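Local coordinates for protein Maltose/maltodextrin transport permease homologue (Bdellovibrio bacteriovorus HD100, PDB 6FFL) that binds maltodextrins, here maltotriose, through the solute-binding (MalE) domain of a MalE–MalF fusion that probably serves a maltose/maltodextrin ABC transporter, at residues A[114-119]-A[163-168]; A[136-141]-A[228-233]; A[214-219]-A[234-239]. All coordinates share one frame; numbering follows the deposited sequence.

Interaction 1: residues A[114-119]-A[163-168]. With GLC (alpha-D-glucopyranose), chain B; GLC (alpha-D-glucopyranose), chain C.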
loop_
_atom_site.group_PDB
_atom_site.type_symbol
_atom_site.label_atom_id
_atom_site.label_comp_id
_atom_site.label_asym_id
_atom_site.label_seq_id
_atom_site.Cartn_x
_atom_site.Cartn_y
_atom_site.Cartn_z
ATOM N N ASN A 114 -0.831 -2.412 5.187
ATOM C CA ASN A 114 -0.733 -1.916 3.817
ATOM C C ASN A 114 -2.031 -2.130 3.049
ATOM O O ASN A 114 -2.026 -2.218 1.823
ATOM C CB ASN A 114 0.449 -2.572 3.082
ATOM C CG ASN A 114 0.931 -1.737 1.922
ATOM O OD1 ASN A 114 1.169 -0.540 2.078
ATOM N ND2 ASN A 114 1.059 -2.352 0.747
ATOM N N HIS A 115 -3.147 -2.219 3.764
ATOM C CA HIS A 115 -4.422 -2.636 3.205
ATOM C C HIS A 115 -5.346 -1.437 3.022
ATOM O O HIS A 115 -5.358 -0.513 3.844
ATOM C CB HIS A 115 -5.092 -3.677 4.104
ATOM C CG HIS A 115 -5.214 -3.260 5.542
ATOM N ND1 HIS A 115 -4.122 -2.905 6.316
ATOM C CD2 HIS A 115 -6.294 -3.156 6.350
ATOM C CE1 HIS A 115 -4.531 -2.606 7.537
ATOM N NE2 HIS A 115 -5.846 -2.750 7.585
ATOM N N LEU A 116 -6.135 -1.473 1.951
ATOM C CA LEU A 116 -7.130 -0.447 1.678
ATOM C C LEU A 116 -8.433 -0.727 2.416
ATOM O O LEU A 116 -8.784 -1.876 2.698
ATOM C CB LEU A 116 -7.412 -0.362 0.186
ATOM C CG LEU A 116 -6.228 0.091 -0.653
ATOM C CD1 LEU A 116 -6.592 -0.061 -2.137
ATOM C CD2 LEU A 116 -5.850 1.524 -0.330
ATOM N N MET A 117 -9.166 0.344 2.700
ATOM C CA MET A 117 -10.420 0.228 3.433
ATOM C C MET A 117 -11.261 1.448 3.096
ATOM O O MET A 117 -10.788 2.381 2.449
ATOM C CB MET A 117 -10.165 0.135 4.938
ATOM C CG MET A 117 -9.702 1.443 5.547
ATOM S SD MET A 117 -8.640 1.232 6.992
ATOM C CE MET A 117 -7.101 0.708 6.209
ATOM N N LEU A 118 -12.514 1.435 3.548
ATOM C CA LEU A 118 -13.348 2.629 3.487
ATOM C C LEU A 118 -13.090 3.463 4.735
ATOM O O LEU A 118 -13.031 2.927 5.845
ATOM C CB LEU A 118 -14.836 2.260 3.386
ATOM C CG LEU A 118 -15.788 3.430 3.103
ATOM C CD1 LEU A 118 -15.704 3.811 1.637
ATOM C CD2 LEU A 118 -17.229 3.069 3.488
ATOM N N LEU A 119 -12.875 4.763 4.548
ATOM C CA LEU A 119 -12.806 5.706 5.653
ATOM C C LEU A 119 -13.974 6.652 5.482
ATOM O O LEU A 119 -14.340 6.987 4.351
ATOM C CB LEU A 119 -11.482 6.501 5.674
ATOM C CG LEU A 119 -10.195 5.679 5.826
ATOM C CD1 LEU A 119 -9.679 5.208 4.464
ATOM C CD2 LEU A 119 -9.138 6.519 6.548
ATOM N N GLU A 163 -5.081 4.320 -10.030
ATOM C CA GLU A 163 -3.930 3.530 -9.603
ATOM C C GLU A 163 -4.359 2.085 -9.387
ATOM O O GLU A 163 -5.304 1.843 -8.649
ATOM C CB GLU A 163 -3.364 4.121 -8.312
ATOM C CG GLU A 163 -2.073 3.491 -7.818
ATOM C CD GLU A 163 -0.903 3.703 -8.752
ATOM O OE1 GLU A 163 -0.854 4.759 -9.418
ATOM O OE2 GLU A 163 -0.022 2.810 -8.837
ATOM N N PRO A 164 -3.685 1.103 -10.002
ATOM C CA PRO A 164 -4.203 -0.273 -9.949
ATOM C C PRO A 164 -4.386 -0.824 -8.543
ATOM O O PRO A 164 -5.322 -1.595 -8.304
ATOM C CB PRO A 164 -3.149 -1.071 -10.732
ATOM C CG PRO A 164 -2.550 -0.092 -11.652
ATOM C CD PRO A 164 -2.561 1.242 -10.943
ATOM N N PHE A 165 -3.501 -0.475 -7.604
ATOM C CA PHE A 165 -3.676 -0.946 -6.231
ATOM C C PHE A 165 -5.070 -0.622 -5.713
ATOM O O PHE A 165 -5.656 -1.406 -4.958
ATOM C CB PHE A 165 -2.615 -0.309 -5.334
ATOM C CG PHE A 165 -2.435 -0.997 -4.002
ATOM C CD1 PHE A 165 -1.917 -2.286 -3.930
ATOM C CD2 PHE A 165 -2.760 -0.336 -2.826
ATOM C CE1 PHE A 165 -1.711 -2.917 -2.697
ATOM C CE2 PHE A 165 -2.571 -0.949 -1.587
ATOM C CZ PHE A 165 -2.048 -2.253 -1.526
ATOM N N PHE A 166 -5.624 0.514 -6.135
ATOM C CA PHE A 166 -6.886 0.982 -5.578
ATOM C C PHE A 166 -8.105 0.355 -6.248
ATOM O O PHE A 166 -9.186 0.357 -5.644
ATOM C CB PHE A 166 -6.937 2.505 -5.658
ATOM C CG PHE A 166 -5.989 3.190 -4.702
ATOM C CD1 PHE A 166 -4.627 3.273 -4.981
ATOM C CD2 PHE A 166 -6.460 3.737 -3.515
ATOM C CE1 PHE A 166 -3.750 3.895 -4.092
ATOM C CE2 PHE A 166 -5.584 4.363 -2.621
ATOM C CZ PHE A 166 -4.236 4.440 -2.914
ATOM N N PHE A 167 -7.980 -0.207 -7.457
ATOM C CA PHE A 167 -9.115 -0.986 -7.956
ATOM C C PHE A 167 -8.905 -2.491 -7.853
ATOM O O PHE A 167 -9.868 -3.246 -8.033
ATOM C CB PHE A 167 -9.505 -0.563 -9.399
ATOM C CG PHE A 167 -8.471 -0.820 -10.469
ATOM C CD1 PHE A 167 -8.235 -2.109 -10.955
ATOM C CD2 PHE A 167 -7.801 0.245 -11.056
ATOM C CE1 PHE A 167 -7.313 -2.324 -11.982
ATOM C CE2 PHE A 167 -6.874 0.041 -12.076
ATOM C CZ PHE A 167 -6.625 -1.259 -12.532
ATOM N N ALA A 168 -7.697 -2.941 -7.510
ATOM C CA ALA A 168 -7.445 -4.363 -7.288
ATOM C C ALA A 168 -8.409 -5.057 -6.329
ATOM O O ALA A 168 -8.763 -6.217 -6.596
ATOM C CB ALA A 168 -6.005 -4.542 -6.787
HETATM C C1 GLC B . 1.289 -1.043 -4.800
HETATM C C2 GLC B . 2.533 -1.891 -5.071
HETATM C C3 GLC B . 3.335 -1.267 -6.218
HETATM C C4 GLC B . 2.459 -1.128 -7.450
HETATM C C5 GLC B . 1.200 -0.317 -7.112
HETATM C C6 GLC B . 0.220 -0.354 -8.281
HETATM O O2 GLC B . 3.343 -2.014 -3.885
HETATM O O3 GLC B . 4.467 -2.104 -6.542
HETATM O O4 GLC B . 3.205 -0.462 -8.481
HETATM O O5 GLC B . 0.530 -0.934 -6.008
HETATM O O6 GLC B . -0.849 0.602 -8.117
HETATM C C1 GLC C . 0.635 2.589 -1.090
HETATM C C2 GLC C . 1.066 1.153 -0.823
HETATM C C3 GLC C . 1.819 0.537 -1.992
HETATM C C4 GLC C . 0.975 0.723 -3.248
HETATM C C5 GLC C . 0.688 2.209 -3.447
HETATM C C6 GLC C . -0.156 2.446 -4.705
HETATM O O2 GLC C . 1.882 1.152 0.364
HETATM O O3 GLC C . 2.009 -0.864 -1.729
HETATM O O4 GLC C . 1.694 0.251 -4.377
HETATM O O5 GLC C . -0.061 2.669 -2.327
HETATM O O6 GLC C . -0.111 3.843 -5.072
#

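Interaction 2: residues A[136-141]-A[228-233]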
loop_
_atom_site.group_PDB
_atom_site.type_symbol
_atom_site.label_atom_id
_atom_site.label_comp_id
_atom_site.label_asym_id
_atom_site.label_seq_id
_atom_site.Cartn_x
_atom_site.Cartn_y
_atom_site.Cartn_z
ATOM N N ILE A 136 -23.587 3.730 -3.075
ATOM C CA ILE A 136 -23.955 4.658 -4.136
ATOM C C ILE A 136 -25.073 5.584 -3.682
ATOM O O ILE A 136 -25.048 6.788 -3.962
ATOM C CB ILE A 136 -24.336 3.875 -5.405
ATOM C CG1 ILE A 136 -23.070 3.243 -5.991
ATOM C CG2 ILE A 136 -25.017 4.784 -6.400
ATOM C CD1 ILE A 136 -23.343 2.052 -6.929
ATOM N N GLU A 137 -26.082 5.040 -2.997
ATOM C CA GLU A 137 -27.177 5.868 -2.500
ATOM C C GLU A 137 -26.663 6.951 -1.557
ATOM O O GLU A 137 -27.019 8.132 -1.686
ATOM C CB GLU A 137 -28.210 4.989 -1.790
ATOM C CG GLU A 137 -29.410 4.593 -2.638
ATOM C CD GLU A 137 -29.918 3.189 -2.320
ATOM O OE1 GLU A 137 -30.622 2.598 -3.170
ATOM O OE2 GLU A 137 -29.611 2.676 -1.217
ATOM N N LEU A 138 -25.862 6.555 -0.566
ATOM C CA LEU A 138 -25.266 7.524 0.345
ATOM C C LEU A 138 -24.337 8.475 -0.395
ATOM O O LEU A 138 -24.347 9.685 -0.149
ATOM C CB LEU A 138 -24.506 6.790 1.449
ATOM C CG LEU A 138 -23.910 7.592 2.600
ATOM C CD1 LEU A 138 -25.001 8.374 3.337
ATOM C CD2 LEU A 138 -23.180 6.630 3.529
ATOM N N GLY A 139 -23.519 7.940 -1.304
ATOM C CA GLY A 139 -22.613 8.786 -2.065
ATOM C C GLY A 139 -23.330 9.867 -2.852
ATOM O O GLY A 139 -22.841 10.993 -2.957
ATOM N N LYS A 140 -24.491 9.539 -3.430
ATOM C CA LYS A 140 -25.261 10.552 -4.147
ATOM C C LYS A 140 -25.772 11.625 -3.196
ATOM O O LYS A 140 -25.742 12.816 -3.524
ATOM C CB LYS A 140 -26.434 9.908 -4.888
ATOM C CG LYS A 140 -26.042 9.026 -6.074
ATOM C CD LYS A 140 -27.287 8.440 -6.751
ATOM C CE LYS A 140 -26.918 7.521 -7.907
ATOM N NZ LYS A 140 -28.130 6.897 -8.503
ATOM N N LYS A 141 -26.249 11.227 -2.015
ATOM C CA LYS A 141 -26.751 12.228 -1.078
ATOM C C LYS A 141 -25.628 13.118 -0.564
ATOM O O LYS A 141 -25.859 14.295 -0.264
ATOM C CB LYS A 141 -27.482 11.544 0.083
ATOM C CG LYS A 141 -28.782 10.889 -0.357
ATOM C CD LYS A 141 -29.707 10.595 0.799
ATOM C CE LYS A 141 -29.010 9.748 1.832
ATOM N NZ LYS A 141 -29.981 9.026 2.697
ATOM N N ALA A 228 -15.106 15.504 1.328
ATOM C CA ALA A 228 -15.395 14.145 0.872
ATOM C C ALA A 228 -15.936 13.355 2.051
ATOM O O ALA A 228 -15.240 13.208 3.059
ATOM C CB ALA A 228 -14.142 13.458 0.301
ATOM N N ALA A 229 -17.165 12.843 1.930
ATOM C CA ALA A 229 -17.744 12.078 3.039
ATOM C C ALA A 229 -17.018 10.755 3.234
ATOM O O ALA A 229 -16.813 10.313 4.373
ATOM C CB ALA A 229 -19.231 11.821 2.796
ATOM N N MET A 230 -16.614 10.116 2.138
ATOM C CA MET A 230 -15.999 8.802 2.173
ATOM C C MET A 230 -14.721 8.807 1.352
ATOM O O MET A 230 -14.574 9.576 0.403
ATOM C CB MET A 230 -16.955 7.723 1.641
ATOM C CG MET A 230 -18.103 7.467 2.584
ATOM S SD MET A 230 -19.330 6.313 1.985
ATOM C CE MET A 230 -20.204 7.296 0.758
ATOM N N LEU A 231 -13.798 7.938 1.744
ATOM C CA LEU A 231 -12.495 7.814 1.105
ATOM C C LEU A 231 -12.136 6.339 1.052
ATOM O O LEU A 231 -12.529 5.570 1.931
ATOM C CB LEU A 231 -11.441 8.613 1.896
ATOM C CG LEU A 231 -9.958 8.281 1.724
ATOM C CD1 LEU A 231 -9.477 8.877 0.414
ATOM C CD2 LEU A 231 -9.163 8.836 2.875
ATOM N N ILE A 232 -11.400 5.925 0.017
ATOM C CA ILE A 232 -10.732 4.629 0.059
ATOM C C ILE A 232 -9.236 4.899 0.141
ATOM O O ILE A 232 -8.670 5.575 -0.726
ATOM C CB ILE A 232 -11.092 3.738 -1.141
ATOM C CG1 ILE A 232 -12.570 3.346 -1.054
ATOM C CG2 ILE A 232 -10.219 2.450 -1.123
ATOM C CD1 ILE A 232 -13.082 2.578 -2.278
ATOM N N ASN A 233 -8.604 4.402 1.201
ATOM C CA ASN A 233 -7.181 4.635 1.406
ATOM C C ASN A 233 -6.667 3.565 2.358
ATOM O O ASN A 233 -7.433 2.758 2.897
ATOM C CB ASN A 233 -6.924 6.055 1.945
ATOM C CG ASN A 233 -5.553 6.601 1.566
ATOM O OD1 ASN A 233 -4.697 5.872 1.047
ATOM N ND2 ASN A 233 -5.341 7.895 1.807
#

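Interaction 3: residues A[214-219]-A[234-239]. With GLC (alpha-D-glucopyranose), chain D; GLC (alpha-D-glucopyranose), chain C.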
loop_
_atom_site.group_PDB
_atom_site.type_symbol
_atom_site.label_atom_id
_atom_site.label_comp_id
_atom_site.label_asym_id
_atom_site.label_seq_id
_atom_site.Cartn_x
_atom_site.Cartn_y
_atom_site.Cartn_z
ATOM N N CYS A 214 -9.007 12.680 -9.941
ATOM C CA CYS A 214 -8.820 12.450 -8.512
ATOM C C CYS A 214 -7.547 11.619 -8.328
ATOM O O CYS A 214 -7.605 10.388 -8.293
ATOM C CB CYS A 214 -10.032 11.761 -7.914
ATOM S SG CYS A 214 -10.091 11.769 -6.126
ATOM N N ASP A 215 -6.410 12.307 -8.217
ATOM C CA ASP A 215 -5.177 11.602 -7.904
ATOM C C ASP A 215 -5.073 11.425 -6.388
ATOM O O ASP A 215 -5.986 11.784 -5.636
ATOM C CB ASP A 215 -3.970 12.321 -8.520
ATOM C CG ASP A 215 -3.708 13.701 -7.928
ATOM O OD1 ASP A 215 -4.329 14.089 -6.916
ATOM O OD2 ASP A 215 -2.856 14.419 -8.497
ATOM N N TYR A 216 -3.964 10.847 -5.921
ATOM C CA TYR A 216 -3.867 10.538 -4.498
ATOM C C TYR A 216 -3.979 11.799 -3.650
ATOM O O TYR A 216 -4.743 11.846 -2.676
ATOM C CB TYR A 216 -2.564 9.805 -4.177
ATOM C CG TYR A 216 -2.496 9.425 -2.706
ATOM C CD1 TYR A 216 -2.977 8.194 -2.267
ATOM C CD2 TYR A 216 -1.974 10.303 -1.758
ATOM C CE1 TYR A 216 -2.929 7.844 -0.914
ATOM C CE2 TYR A 216 -1.928 9.968 -0.410
ATOM C CZ TYR A 216 -2.414 8.739 0.003
ATOM O OH TYR A 216 -2.359 8.412 1.341
ATOM N N GLU A 217 -3.226 12.840 -4.007
ATOM C CA GLU A 217 -3.218 14.027 -3.165
ATOM C C GLU A 217 -4.555 14.752 -3.202
ATOM O O GLU A 217 -4.946 15.374 -2.207
ATOM C CB GLU A 217 -2.096 14.980 -3.584
ATOM C CG GLU A 217 -1.899 16.140 -2.610
ATOM C CD GLU A 217 -1.980 15.715 -1.140
ATOM O OE1 GLU A 217 -1.340 14.707 -0.759
ATOM O OE2 GLU A 217 -2.687 16.399 -0.362
ATOM N N THR A 218 -5.265 14.683 -4.327
ATOM C CA THR A 218 -6.577 15.319 -4.405
ATOM C C THR A 218 -7.572 14.640 -3.466
ATOM O O THR A 218 -8.298 15.315 -2.725
ATOM C CB THR A 218 -7.078 15.298 -5.849
ATOM O OG1 THR A 218 -6.240 16.148 -6.649
ATOM C CG2 THR A 218 -8.528 15.783 -5.927
ATOM N N ALA A 219 -7.607 13.302 -3.467
ATOM C CA ALA A 219 -8.494 12.587 -2.547
ATOM C C ALA A 219 -8.093 12.846 -1.103
ATOM O O ALA A 219 -8.950 13.058 -0.237
ATOM C CB ALA A 219 -8.482 11.085 -2.843
ATOM N N GLY A 234 -5.346 3.558 2.557
ATOM C CA GLY A 234 -4.694 2.496 3.293
ATOM C C GLY A 234 -4.355 2.891 4.730
ATOM O O GLY A 234 -4.497 4.039 5.137
ATOM N N ASP A 235 -3.900 1.901 5.503
ATOM C CA ASP A 235 -3.608 2.174 6.910
ATOM C C ASP A 235 -2.431 3.136 7.086
ATOM O O ASP A 235 -2.298 3.742 8.155
ATOM C CB ASP A 235 -3.391 0.858 7.685
ATOM C CG ASP A 235 -2.107 0.104 7.281
ATOM O OD1 ASP A 235 -1.586 0.302 6.160
ATOM O OD2 ASP A 235 -1.630 -0.703 8.111
ATOM N N TRP A 236 -1.610 3.342 6.043
ATOM C CA TRP A 236 -0.546 4.341 6.121
ATOM C C TRP A 236 -1.087 5.751 6.309
ATOM O O TRP A 236 -0.323 6.644 6.695
ATOM C CB TRP A 236 0.309 4.327 4.842
ATOM C CG TRP A 236 -0.528 4.576 3.603
ATOM C CD1 TRP A 236 -0.952 5.784 3.124
ATOM C CD2 TRP A 236 -1.073 3.579 2.718
ATOM N NE1 TRP A 236 -1.720 5.603 1.995
ATOM C CE2 TRP A 236 -1.806 4.262 1.724
ATOM C CE3 TRP A 236 -0.998 2.182 2.666
ATOM C CZ2 TRP A 236 -2.467 3.590 0.688
ATOM C CZ3 TRP A 236 -1.664 1.510 1.633
ATOM C CH2 TRP A 236 -2.388 2.216 0.666
ATOM N N SER A 237 -2.377 5.979 6.031
ATOM C CA SER A 237 -2.933 7.324 6.057
ATOM C C SER A 237 -3.565 7.693 7.393
ATOM O O SER A 237 -3.893 8.866 7.592
ATOM C CB SER A 237 -3.971 7.487 4.935
ATOM O OG SER A 237 -5.143 6.705 5.193
ATOM N N TRP A 238 -3.724 6.735 8.310
ATOM C CA TRP A 238 -4.428 7.010 9.561
ATOM C C TRP A 238 -3.770 8.144 10.335
ATOM O O TRP A 238 -4.448 9.044 10.846
ATOM C CB TRP A 238 -4.453 5.760 10.432
ATOM C CG TRP A 238 -5.271 4.619 9.900
ATOM C CD1 TRP A 238 -6.246 4.664 8.937
ATOM C CD2 TRP A 238 -5.191 3.261 10.329
ATOM N NE1 TRP A 238 -6.771 3.406 8.741
ATOM C CE2 TRP A 238 -6.148 2.530 9.597
ATOM C CE3 TRP A 238 -4.400 2.588 11.269
ATOM C CZ2 TRP A 238 -6.321 1.154 9.760
ATOM C CZ3 TRP A 238 -4.584 1.222 11.438
ATOM C CH2 TRP A 238 -5.535 0.520 10.684
ATOM N N GLY A 239 -2.442 8.095 10.460
ATOM C CA GLY A 239 -1.756 9.079 11.282
ATOM C C GLY A 239 -1.965 10.491 10.780
ATOM O O GLY A 239 -2.182 11.417 11.564
HETATM C C1 GLC D . 2.462 7.054 0.941
HETATM C C2 GLC D . 2.684 5.752 1.719
HETATM C C3 GLC D . 2.738 4.553 0.783
HETATM C C4 GLC D . 1.540 4.536 -0.166
HETATM C C5 GLC D . 1.407 5.889 -0.880
HETATM C C6 GLC D . 0.139 5.946 -1.731
HETATM O O1 GLC D . 3.625 7.346 0.162
HETATM O O2 GLC D . 3.929 5.800 2.423
HETATM O O3 GLC D . 2.804 3.349 1.579
HETATM O O4 GLC D . 1.744 3.465 -1.109
HETATM O O5 GLC D . 1.318 6.955 0.072
HETATM O O6 GLC D . 0.117 7.153 -2.507
HETATM C C1 GLC C . 0.635 2.589 -1.090
HETATM C C2 GLC C . 1.066 1.153 -0.823
HETATM C C3 GLC C . 1.819 0.537 -1.992
HETATM C C4 GLC C . 0.975 0.723 -3.248
HETATM C C5 GLC C . 0.688 2.209 -3.447
HETATM C C6 GLC C . -0.156 2.446 -4.705
HETATM O O2 GLC C . 1.882 1.152 0.364
HETATM O O3 GLC C . 2.009 -0.864 -1.729
HETATM O O4 GLC C . 1.694 0.251 -4.377
HETATM O O5 GLC C . -0.061 2.669 -2.327
HETATM O O6 GLC C . -0.111 3.843 -5.072
#

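Interaction 1: residues A[114-119]-A[163-168]
Leu-116, at the start of strand 116-121, and Phe-166, on the short helical turn within 163-168, bring the two backbones closest, CA to CA 7.4 Å, and no hydrogen bond links the segments. Side chains fill the gap. Leu-116 has its CG anti to its carbonyl carbon (chi1 -65°), which carries both methyls toward Phe-165 and Phe-166, and the two divide the work. CD1 rests against the carbonyl O of Phe-165 at 3.3 Å and also touches CA of Phe-166, while CD2 lies obliquely against the Phe-166 ring, 3.7 Å from its CE2. The Phe-165 ring is wedged between protein and sugar: its CZ presents the ring edge to the main-chain O of Asn-114, nearly in the ring plane at 3.3 Å, and one face carries C4 of the chain C glucose, offset toward the rim. The edge of Phe-166 faces O6 of that glucose.

The polar grip comes from both segments. The Asn-114 amide spans two neighbouring hydroxyls of the chain C glucose: OD1 accepts from O2 at 2.5 Å, and ND2 gives an almost straight bond to O3 (178°). OD1 is also bonded to Lys-270, which would fix which way round the amide lies. On the chain B glucose, O6 donates to Glu-163 OE2, a very short bond of 2.5 Å, and accepts from the backbone N of Phe-165 at 2.9 Å. Glu-163 OE2 also forms a salt bridge to Arg-355, which would help to hold the carboxylate in place. Hydroxyls gripped by amide and carboxylate groups, with an aromatic ring against the sugar, are the hallmark of the carbohydrate pocket of a periplasmic-type solute-binding protein, here occupied by maltotriose.

Interaction 2: residues A[136-141]-A[228-233]
Met-230 on strand 228-234 reaches helix 132-142 with the end of its side chain, chiefly the methyl CE, and no polar side-chain group takes part across the two segments. The nearest CA atoms, those of Gly-139 and Ala-229, stay 7.8 Å apart, and the two segments together bury 99 Å².

Between side chains there is one pair. The methyl CE of Met-230 sits 4.1 Å from CD2 of Leu-138, with SD at about the same range from that branch; the two chains approach at a slant. Leu-138 holds its CG anti to the backbone N (chi1 -174°), from where CG and CD2 both face the methionine end.

The second kind of contact is side chain against backbone. Met-230 is extended as far as its sulfur and then bends at the last torsion (chi3 -74°), which turns CE onto the helix at Gly-139, 4.0 Å from its N. CE lies equally near the glycine CA, so the methyl rests on bare main chain.

Hydrogen bonds do not span the contact. The helix is bonded along itself, Lys-140 N to Ile-136 O at 2.9 Å, while the strand bonds to its neighbours in the sheet, Met-230 and Ile-232 to Val-158 and Leu-231 to Leu-119. Ile-125 touches both Leu-138 and Met-230, and Leu-118 and Leu-157 also border the methionine, so this is one point at which the helix packs against the sheet of strands 116-121, 157-158 and 228-234.

With neither a charge nor a hydrogen bond spanning the two segments, their association rests on dispersion and the exclusion of water, which sets little directional demand on the methyl.

Interaction 3: residues A[214-219]-A[234-239]
Tyr-216 and Trp-236 meet by their borders in the sugar pocket of this solute-binding fold, with no stacking of one ring on the other. Their planes are inclined at 37°, and the tyrosine ring centre is 6.0 Å from that of the indole five-membered ring. The hydroxyl lies in the indole plane and accepts the NE1 hydrogen of Trp-236 at 3.0 Å, through a rather bent bond (143°). Asn-233 also bonds to the Tyr-216 OH, giving it a second anchor.

Each ring turns a face to the ligand. The chain D glucose stands with C4 over the centre of the indole, 3.8 Å from its plane, and C1 of the chain C glucose lies over the same face nearer the rim: a CH-pi platform beneath two consecutive sugars. The opposite indole face is backed by CA of Gly-234. Trp-236 CG sits between backbone N and carbonyl carbon (chi1 58°), folding the indole back over that glycine.

At the helix start, Asp-215 is the N-cap, its OD1 accepting from both N and OG1 of Thr-218. Helix 216-224 therefore starts from a capped end, and its first residue, Tyr-216, faces the pocket, where O6 of the chain D glucose rests over the ring face, 3.3 Å from CD1.

How the interactions relate
From the N terminus, strand 116-121 comes first and helix 132-142 follows it. Interaction 1 closes a loop of 43 residues between 114-119 and 163-168; interaction 2 starts inside that loop and crosses it, spanning 86 residues before closing at 228-233. Interaction 3 opens only after interaction 1 has closed, bridges 14 residues, and crosses interaction 2, because 228-233 lies between its segments. Strands 116-121 and 228-234 are antiparallel neighbours, so interactions 1 and 2 meet in one sheet, through backbone bonds such as Met-117 N to Asn-233 O. Interactions 1 and 3 share the chain C glucose, whereas interaction 2, its centre about 15 Å from the centre of each of the others, ties strand 228-234 to helix 132-142.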